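Local coordinates for protein alanine dehydrogenase/pyridine nucleotide transhydrogenase (Mycobacterium smegmatis str. MC2 155, PDB 3P2Y) that is probably the alpha 1 subunit of a transhydrogenase that couples hydride transfer between NADH and NADP to proton pumping across the membrane, at residues E260-I270 against A288-V299. Sequence-based numbering, arbitrary orientation.
With NA (sodium ion), chain E.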
ATOM      1  N   GLU A 260     -21.229 -10.154 -14.066  1.00 21.89           N
ATOM      2  CA  GLU A 260     -21.302  -8.691 -14.094  1.00 22.79           C
ATOM      3  C   GLU A 260     -22.004  -8.144 -12.841  1.00 22.73           C
ATOM      4  O   GLU A 260     -21.496  -7.230 -12.190  1.00 22.13           O
ATOM      5  CB  GLU A 260     -21.999  -8.220 -15.392  1.00 23.95           C
ATOM      6  CG  GLU A 260     -22.021  -6.711 -15.587  1.00 27.18           C
ATOM      7  CD  GLU A 260     -22.603  -6.321 -16.940  1.00 30.71           C
ATOM      8  OE1 GLU A 260     -21.897  -6.481 -17.971  1.00 29.77           O
ATOM      9  OE2 GLU A 260     -23.772  -5.877 -16.950  1.00 33.54           O
ATOM     10  N   ASP A 261     -23.160  -8.711 -12.488  1.00 22.61           N
ATOM     11  CA  ASP A 261     -23.910  -8.279 -11.304  1.00 23.12           C
ATOM     12  C   ASP A 261     -23.133  -8.506 -10.015  1.00 21.56           C
ATOM     13  O   ASP A 261     -23.142  -7.660  -9.109  1.00 21.22           O
ATOM     14  CB  ASP A 261     -25.239  -9.037 -11.182  1.00 25.07           C
ATOM     15  CG  ASP A 261     -26.235  -8.679 -12.275  1.00 29.66           C
ATOM     16  OD1 ASP A 261     -26.043  -7.664 -12.986  1.00 33.76           O
ATOM     17  OD2 ASP A 261     -27.226  -9.436 -12.423  1.00 36.21           O
ATOM     18  N   ALA A 262     -22.471  -9.657  -9.925  1.00 19.64           N
ATOM     19  CA  ALA A 262     -21.718  -9.960  -8.725  1.00 18.86           C
ATOM     20  C   ALA A 262     -20.621  -8.913  -8.514  1.00 17.31           C
ATOM     21  O   ALA A 262     -20.466  -8.417  -7.402  1.00 17.35           O
ATOM     22  CB  ALA A 262     -21.153 -11.342  -8.778  1.00 18.94           C
ATOM     23  N   ILE A 263     -19.897  -8.565  -9.576  1.00 16.66           N
ATOM     24  CA  ILE A 263     -18.776  -7.587  -9.477  1.00 16.50           C
ATOM     25  C   ILE A 263     -19.212  -6.254  -8.863  1.00 16.73           C
ATOM     26  O   ILE A 263     -18.478  -5.643  -8.060  1.00 15.75           O
ATOM     27  CB  ILE A 263     -18.091  -7.375 -10.844  1.00 16.50           C
ATOM     28  CG1 ILE A 263     -17.332  -8.640 -11.279  1.00 15.92           C
ATOM     29  CG2 ILE A 263     -17.167  -6.124 -10.840  1.00 15.88           C
ATOM     30  CD1 ILE A 263     -17.086  -8.699 -12.791  1.00 15.00           C
ATOM     31  N   THR A 264     -20.425  -5.809  -9.207  1.00 16.74           N
ATOM     32  CA  THR A 264     -20.889  -4.499  -8.743  1.00 17.54           C
ATOM     33  C   THR A 264     -20.965  -4.405  -7.240  1.00 17.19           C
ATOM     34  O   THR A 264     -20.968  -3.297  -6.701  1.00 17.81           O
ATOM     35  CB  THR A 264     -22.297  -4.115  -9.340  1.00 18.58           C
ATOM     36  OG1 THR A 264     -23.328  -4.954  -8.787  1.00 17.80           O
ATOM     37  CG2 THR A 264     -22.270  -4.227 -10.839  1.00 20.02           C
ATOM     38  N   LYS A 265     -21.003  -5.560  -6.563  1.00 16.07           N
ATOM     39  CA  LYS A 265     -21.198  -5.621  -5.105  1.00 16.22           C
ATOM     40  C   LYS A 265     -19.908  -5.462  -4.283  1.00 15.29           C
ATOM     41  O   LYS A 265     -19.974  -5.354  -3.059  1.00 15.24           O
ATOM     42  CB  LYS A 265     -21.845  -6.936  -4.651  1.00 18.04           C
ATOM     43  CG  LYS A 265     -23.138  -7.339  -5.365  1.00 21.14           C
ATOM     44  CD  LYS A 265     -24.175  -6.236  -5.326  1.00 29.07           C
ATOM     45  CE  LYS A 265     -25.546  -6.782  -5.727  1.00 33.04           C
ATOM     46  NZ  LYS A 265     -26.550  -5.677  -5.767  1.00 36.93           N
ATOM     47  N   PHE A 266     -18.763  -5.429  -4.941  1.00 13.50           N
ATOM     48  CA  PHE A 266     -17.478  -5.500  -4.207  1.00 12.08           C
ATOM     49  C   PHE A 266     -16.747  -4.170  -4.148  1.00 11.89           C
ATOM     50  O   PHE A 266     -16.849  -3.360  -5.086  1.00 12.43           O
ATOM     51  CB  PHE A 266     -16.579  -6.561  -4.836  1.00 11.65           C
ATOM     52  CG  PHE A 266     -17.045  -7.958  -4.549  1.00 11.95           C
ATOM     53  CD1 PHE A 266     -16.607  -8.622  -3.418  1.00 11.66           C
ATOM     54  CD2 PHE A 266     -17.961  -8.577  -5.402  1.00 12.60           C
ATOM     55  CE1 PHE A 266     -17.064  -9.929  -3.143  1.00 12.43           C
ATOM     56  CE2 PHE A 266     -18.443  -9.861  -5.132  1.00 15.24           C
ATOM     57  CZ  PHE A 266     -17.997 -10.530  -4.005  1.00 13.73           C
ATOM     58  N   ASP A 267     -15.992  -3.964  -3.064  1.00  9.30           N
ATOM     59  CA  ASP A 267     -15.195  -2.740  -2.899  1.00  9.00           C
ATOM     60  C   ASP A 267     -13.844  -2.827  -3.581  1.00  8.63           C
ATOM     61  O   ASP A 267     -13.287  -1.809  -3.995  1.00  9.38           O
ATOM     62  CB  ASP A 267     -15.020  -2.442  -1.385  1.00  8.44           C
ATOM     63  CG  ASP A 267     -16.354  -2.372  -0.675  1.00 10.95           C
ATOM     64  OD1 ASP A 267     -17.092  -1.379  -0.924  1.00 10.84           O
ATOM     65  OD2 ASP A 267     -16.676  -3.310   0.118  1.00 10.72           O
ATOM     66  N   ILE A 268     -13.293  -4.043  -3.660  1.00  8.72           N
ATOM     67  CA  ILE A 268     -11.991  -4.255  -4.286  1.00  8.86           C
ATOM     68  C   ILE A 268     -12.159  -5.474  -5.163  1.00  9.47           C
ATOM     69  O   ILE A 268     -12.631  -6.496  -4.680  1.00 10.46           O
ATOM     70  CB  ILE A 268     -10.858  -4.495  -3.241  1.00  8.87           C
ATOM     71  CG1 ILE A 268     -10.679  -3.230  -2.372  1.00 10.75           C
ATOM     72  CG2 ILE A 268      -9.519  -4.790  -3.979  1.00  9.73           C
ATOM     73  CD1 ILE A 268      -9.701  -3.361  -1.187  1.00 10.32           C
ATOM     74  N   VAL A 269     -11.764  -5.370  -6.444  1.00  8.93           N
ATOM     75  CA  VAL A 269     -11.821  -6.509  -7.352  1.00  9.37           C
ATOM     76  C   VAL A 269     -10.425  -6.661  -7.949  1.00  9.35           C
ATOM     77  O   VAL A 269      -9.866  -5.692  -8.526  1.00 10.78           O
ATOM     78  CB  VAL A 269     -12.866  -6.295  -8.499  1.00 10.16           C
ATOM     79  CG1 VAL A 269     -12.789  -7.464  -9.516  1.00 10.95           C
ATOM     80  CG2 VAL A 269     -14.279  -6.140  -7.920  1.00  9.94           C
ATOM     81  N   ILE A 270      -9.849  -7.860  -7.798  1.00  8.69           N
ATOM     82  CA  ILE A 270      -8.508  -8.126  -8.309  0.70  8.76           C
ATOM     83  C   ILE A 270      -8.660  -9.166  -9.403  1.00  9.60           C
ATOM     84  O   ILE A 270      -9.265 -10.221  -9.184  1.00  9.51           O
ATOM     85  CB  ILE A 270      -7.582  -8.642  -7.179  0.70  9.42           C
ATOM     86  CG1 ILE A 270      -7.511  -7.591  -6.059  0.70 10.91           C
ATOM     87  CG2 ILE A 270      -6.189  -8.985  -7.732  0.70  8.88           C
ATOM     88  CD1 ILE A 270      -6.769  -8.003  -4.820  0.70 11.84           C
ATOM     89  N   ALA A 288     -19.920  -3.607 -15.613  1.00 20.24           N
ATOM     90  CA  ALA A 288     -19.592  -4.175 -14.293  1.00 19.76           C
ATOM     91  C   ALA A 288     -18.817  -3.158 -13.465  1.00 19.90           C
ATOM     92  O   ALA A 288     -19.193  -2.878 -12.326  1.00 20.40           O
ATOM     93  CB  ALA A 288     -18.778  -5.464 -14.440  1.00 18.96           C
ATOM     94  N   ALA A 289     -17.768  -2.579 -14.060  1.00 19.97           N
ATOM     95  CA  ALA A 289     -16.924  -1.604 -13.361  1.00 20.36           C
ATOM     96  C   ALA A 289     -17.733  -0.372 -12.987  1.00 20.71           C
ATOM     97  O   ALA A 289     -17.652   0.108 -11.865  1.00 19.91           O
ATOM     98  CB  ALA A 289     -15.717  -1.206 -14.210  1.00 20.06           C
ATOM     99  N   THR A 290     -18.533   0.112 -13.934  1.00 22.13           N
ATOM    100  CA  THR A 290     -19.356   1.307 -13.756  1.00 23.69           C
ATOM    101  C   THR A 290     -20.413   1.138 -12.670  1.00 23.32           C
ATOM    102  O   THR A 290     -20.794   2.118 -12.002  1.00 24.01           O
ATOM    103  CB  THR A 290     -20.047   1.666 -15.114  1.00 24.10           C
ATOM    104  OG1 THR A 290     -19.028   1.898 -16.079  1.00 27.45           O
ATOM    105  CG2 THR A 290     -20.912   2.895 -15.007  1.00 27.57           C
ATOM    106  N   GLY A 291     -20.875  -0.099 -12.505  1.00 22.17           N
ATOM    107  CA  GLY A 291     -21.894  -0.447 -11.508  1.00 20.43           C
ATOM    108  C   GLY A 291     -21.360  -0.572 -10.082  1.00 19.11           C
ATOM    109  O   GLY A 291     -22.146  -0.682  -9.137  1.00 18.26           O
ATOM    110  N   MET A 292     -20.031  -0.575  -9.919  1.00 17.55           N
ATOM    111  CA  MET A 292     -19.426  -0.606  -8.579  1.00 16.26           C
ATOM    112  C   MET A 292     -19.632   0.739  -7.856  1.00 16.51           C
ATOM    113  O   MET A 292     -19.844   1.789  -8.489  1.00 16.91           O
ATOM    114  CB  MET A 292     -17.929  -0.953  -8.666  1.00 15.52           C
ATOM    115  CG  MET A 292     -17.676  -2.363  -9.225  1.00 15.01           C
ATOM    116  SD  MET A 292     -15.948  -2.692  -9.693  1.00 15.18           S
ATOM    117  CE  MET A 292     -15.118  -2.591  -8.100  1.00 15.56           C
ATOM    118  N   GLN A 293     -19.622   0.699  -6.534  1.00 15.77           N
ATOM    119  CA  GLN A 293     -19.833   1.912  -5.746  1.00 17.03           C
ATOM    120  C   GLN A 293     -18.654   2.857  -5.919  1.00 15.64           C
ATOM    121  O   GLN A 293     -17.524   2.409  -6.101  1.00 14.41           O
ATOM    122  CB  GLN A 293     -20.023   1.570  -4.262  1.00 18.10           C
ATOM    123  CG  GLN A 293     -21.392   0.939  -3.948  1.00 24.72           C
ATOM    124  CD  GLN A 293     -22.571   1.859  -4.292  1.00 31.81           C
ATOM    125  OE1 GLN A 293     -22.639   3.008  -3.840  1.00 35.47           O
ATOM    126  NE2 GLN A 293     -23.500   1.355  -5.098  1.00 33.30           N
ATOM    127  N   PRO A 294     -18.905   4.176  -5.833  1.00 15.44           N
ATOM    128  CA  PRO A 294     -17.798   5.132  -5.872  1.00 14.28           C
ATOM    129  C   PRO A 294     -16.709   4.763  -4.864  1.00 12.19           C
ATOM    130  O   PRO A 294     -17.037   4.325  -3.760  1.00 12.34           O
ATOM    131  CB  PRO A 294     -18.463   6.455  -5.443  1.00 14.61           C
ATOM    132  CG  PRO A 294     -19.879   6.321  -5.950  1.00 17.72           C
ATOM    133  CD  PRO A 294     -20.221   4.842  -5.706  1.00 17.25           C
ATOM    134  N   GLY A 295     -15.446   4.959  -5.248  1.00 11.44           N
ATOM    135  CA  GLY A 295     -14.302   4.674  -4.365  1.00 10.52           C
ATOM    136  C   GLY A 295     -13.865   3.216  -4.347  1.00 10.16           C
ATOM    137  O   GLY A 295     -12.827   2.870  -3.728  1.00  9.80           O
ATOM    138  N   SER A 296     -14.627   2.363  -5.031  1.00  9.56           N
ATOM    139  CA  SER A 296     -14.222   0.958  -5.234  1.00  9.55           C
ATOM    140  C   SER A 296     -13.019   0.911  -6.169  1.00  9.55           C
ATOM    141  O   SER A 296     -12.732   1.895  -6.869  1.00 10.20           O
ATOM    142  CB  SER A 296     -15.381   0.130  -5.796  1.00  9.71           C
ATOM    143  OG  SER A 296     -16.516   0.202  -4.932  1.00 10.39           O
ATOM    144  N   VAL A 297     -12.262  -0.181  -6.141  1.00  9.03           N
ATOM    145  CA  VAL A 297     -11.049  -0.265  -6.966  1.00  8.69           C
ATOM    146  C   VAL A 297     -11.029  -1.596  -7.710  1.00  9.11           C
ATOM    147  O   VAL A 297     -11.336  -2.636  -7.124  1.00 10.30           O
ATOM    148  CB  VAL A 297      -9.751  -0.220  -6.081  1.00  8.44           C
ATOM    149  CG1 VAL A 297      -8.479  -0.286  -6.940  1.00  8.50           C
ATOM    150  CG2 VAL A 297      -9.694   1.062  -5.205  1.00  8.48           C
ATOM    151  N   VAL A 298     -10.637  -1.553  -8.985  1.00  9.19           N
ATOM    152  CA  VAL A 298     -10.347  -2.743  -9.762  1.00  9.13           C
ATOM    153  C   VAL A 298      -8.841  -2.769  -9.978  1.00  8.70           C
ATOM    154  O   VAL A 298      -8.276  -1.820 -10.555  1.00  8.39           O
ATOM    155  CB  VAL A 298     -11.040  -2.715 -11.171  1.00  9.45           C
ATOM    156  CG1 VAL A 298     -10.608  -3.941 -12.056  1.00 11.16           C
ATOM    157  CG2 VAL A 298     -12.575  -2.676 -11.020  1.00  9.87           C
ATOM    158  N   VAL A 299      -8.197  -3.844  -9.525  1.00  7.09           N
ATOM    159  CA  VAL A 299      -6.739  -4.010  -9.721  1.00  8.04           C
ATOM    160  C   VAL A 299      -6.597  -5.115 -10.776  1.00  9.15           C
ATOM    161  O   VAL A 299      -6.854  -6.294 -10.514  1.00  9.94           O
ATOM    162  CB  VAL A 299      -6.016  -4.422  -8.431  1.00  7.20           C
ATOM    163  CG1 VAL A 299      -4.464  -4.470  -8.686  1.00  6.04           C
ATOM    164  CG2 VAL A 299      -6.351  -3.449  -7.253  1.00  9.16           C
TER
HETATM  165 NA    NA E 364     -21.046  -3.982  -1.057  1.00 32.73          NA
HETATM  166  O   HOH W   1     -19.197  -1.879  -5.235  1.00 14.83           O
HETATM  167  O   HOH W   2     -22.868  -1.305  -6.262  1.00 36.74           O
HETATM  168  O   HOH W   3     -12.315   0.469  -2.502  1.00 13.81           O
HETATM  169  O   HOH W   4     -19.098  -4.241   0.095  1.00 26.85           O
HETATM  170  O   HOH W   5     -19.479  -1.891  -2.512  1.00 30.55           O
HETATM  171  O   HOH W   6     -22.796  -3.028  -2.801  1.00 54.12           O
HETATM  172  O   HOH W   7     -21.149  -6.633  -0.536  1.00 41.82           O
HETATM  173  O   HOH W   8     -21.228  -2.166   0.655  1.00 45.15           O
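Strands 268-271 and 297-300 are parallel neighbours in the Rossmann-type sheet of the C-terminal domain. They are joined by a beta-alpha-beta crossover through helix 286-290. Two backbone hydrogen bonds join the strands: Val269 N donates to Val297 O (2.8 Å) and Val299 N to Val269 O (2.7 Å). Asp267 O, just before strand 268-271, accepts a third from Val297 N (2.9 Å). Ile268, Ile270, Val297 and Val299 point to one face of the sheet, where helix 148-167 packs on Ile270, Val297 and Val299. Val269 and Val298 point to the other.

Met292 lies across Ile263 and Val269, with CG against Ile263 O and CE against Phe266 O. A turn about its CG-SD bond (chi3 65°) brings Met292 CE to 3.7 Å from Val269 CG2. Met292 SD lies 3.8 Å from Ile263 CG2. Ala288 presents its methyl to the side chains of Glu260 and Ile263. The carboxylate of Glu260 turns to Thr285 for a hydrogen bond. Thr264 sets CB against Gly291 O and CG2 against Ala288 O; its hydroxyl is held within its own segment by Asp261 O.

Water bridges the two loops before the strands. Water 1 donates to Thr264 O and Phe266 O and accepts from Gln293 N. Water 3 links Asp267 O to Gly295 O. Asp267 OD1 forms a salt bridge with Arg170, and OD2 accepts from Ser186 N. The same carboxylate receives waters 4 and 5. Water 4 binds the sodium ion, which Lys265 O also binds; water 5 lies at a longer distance from the ion, 3.0 Å. Ser296 N and OG reach Gln293 O from the same face of its carbonyl plane, with Ser296 OG 2.7 Å from that oxygen.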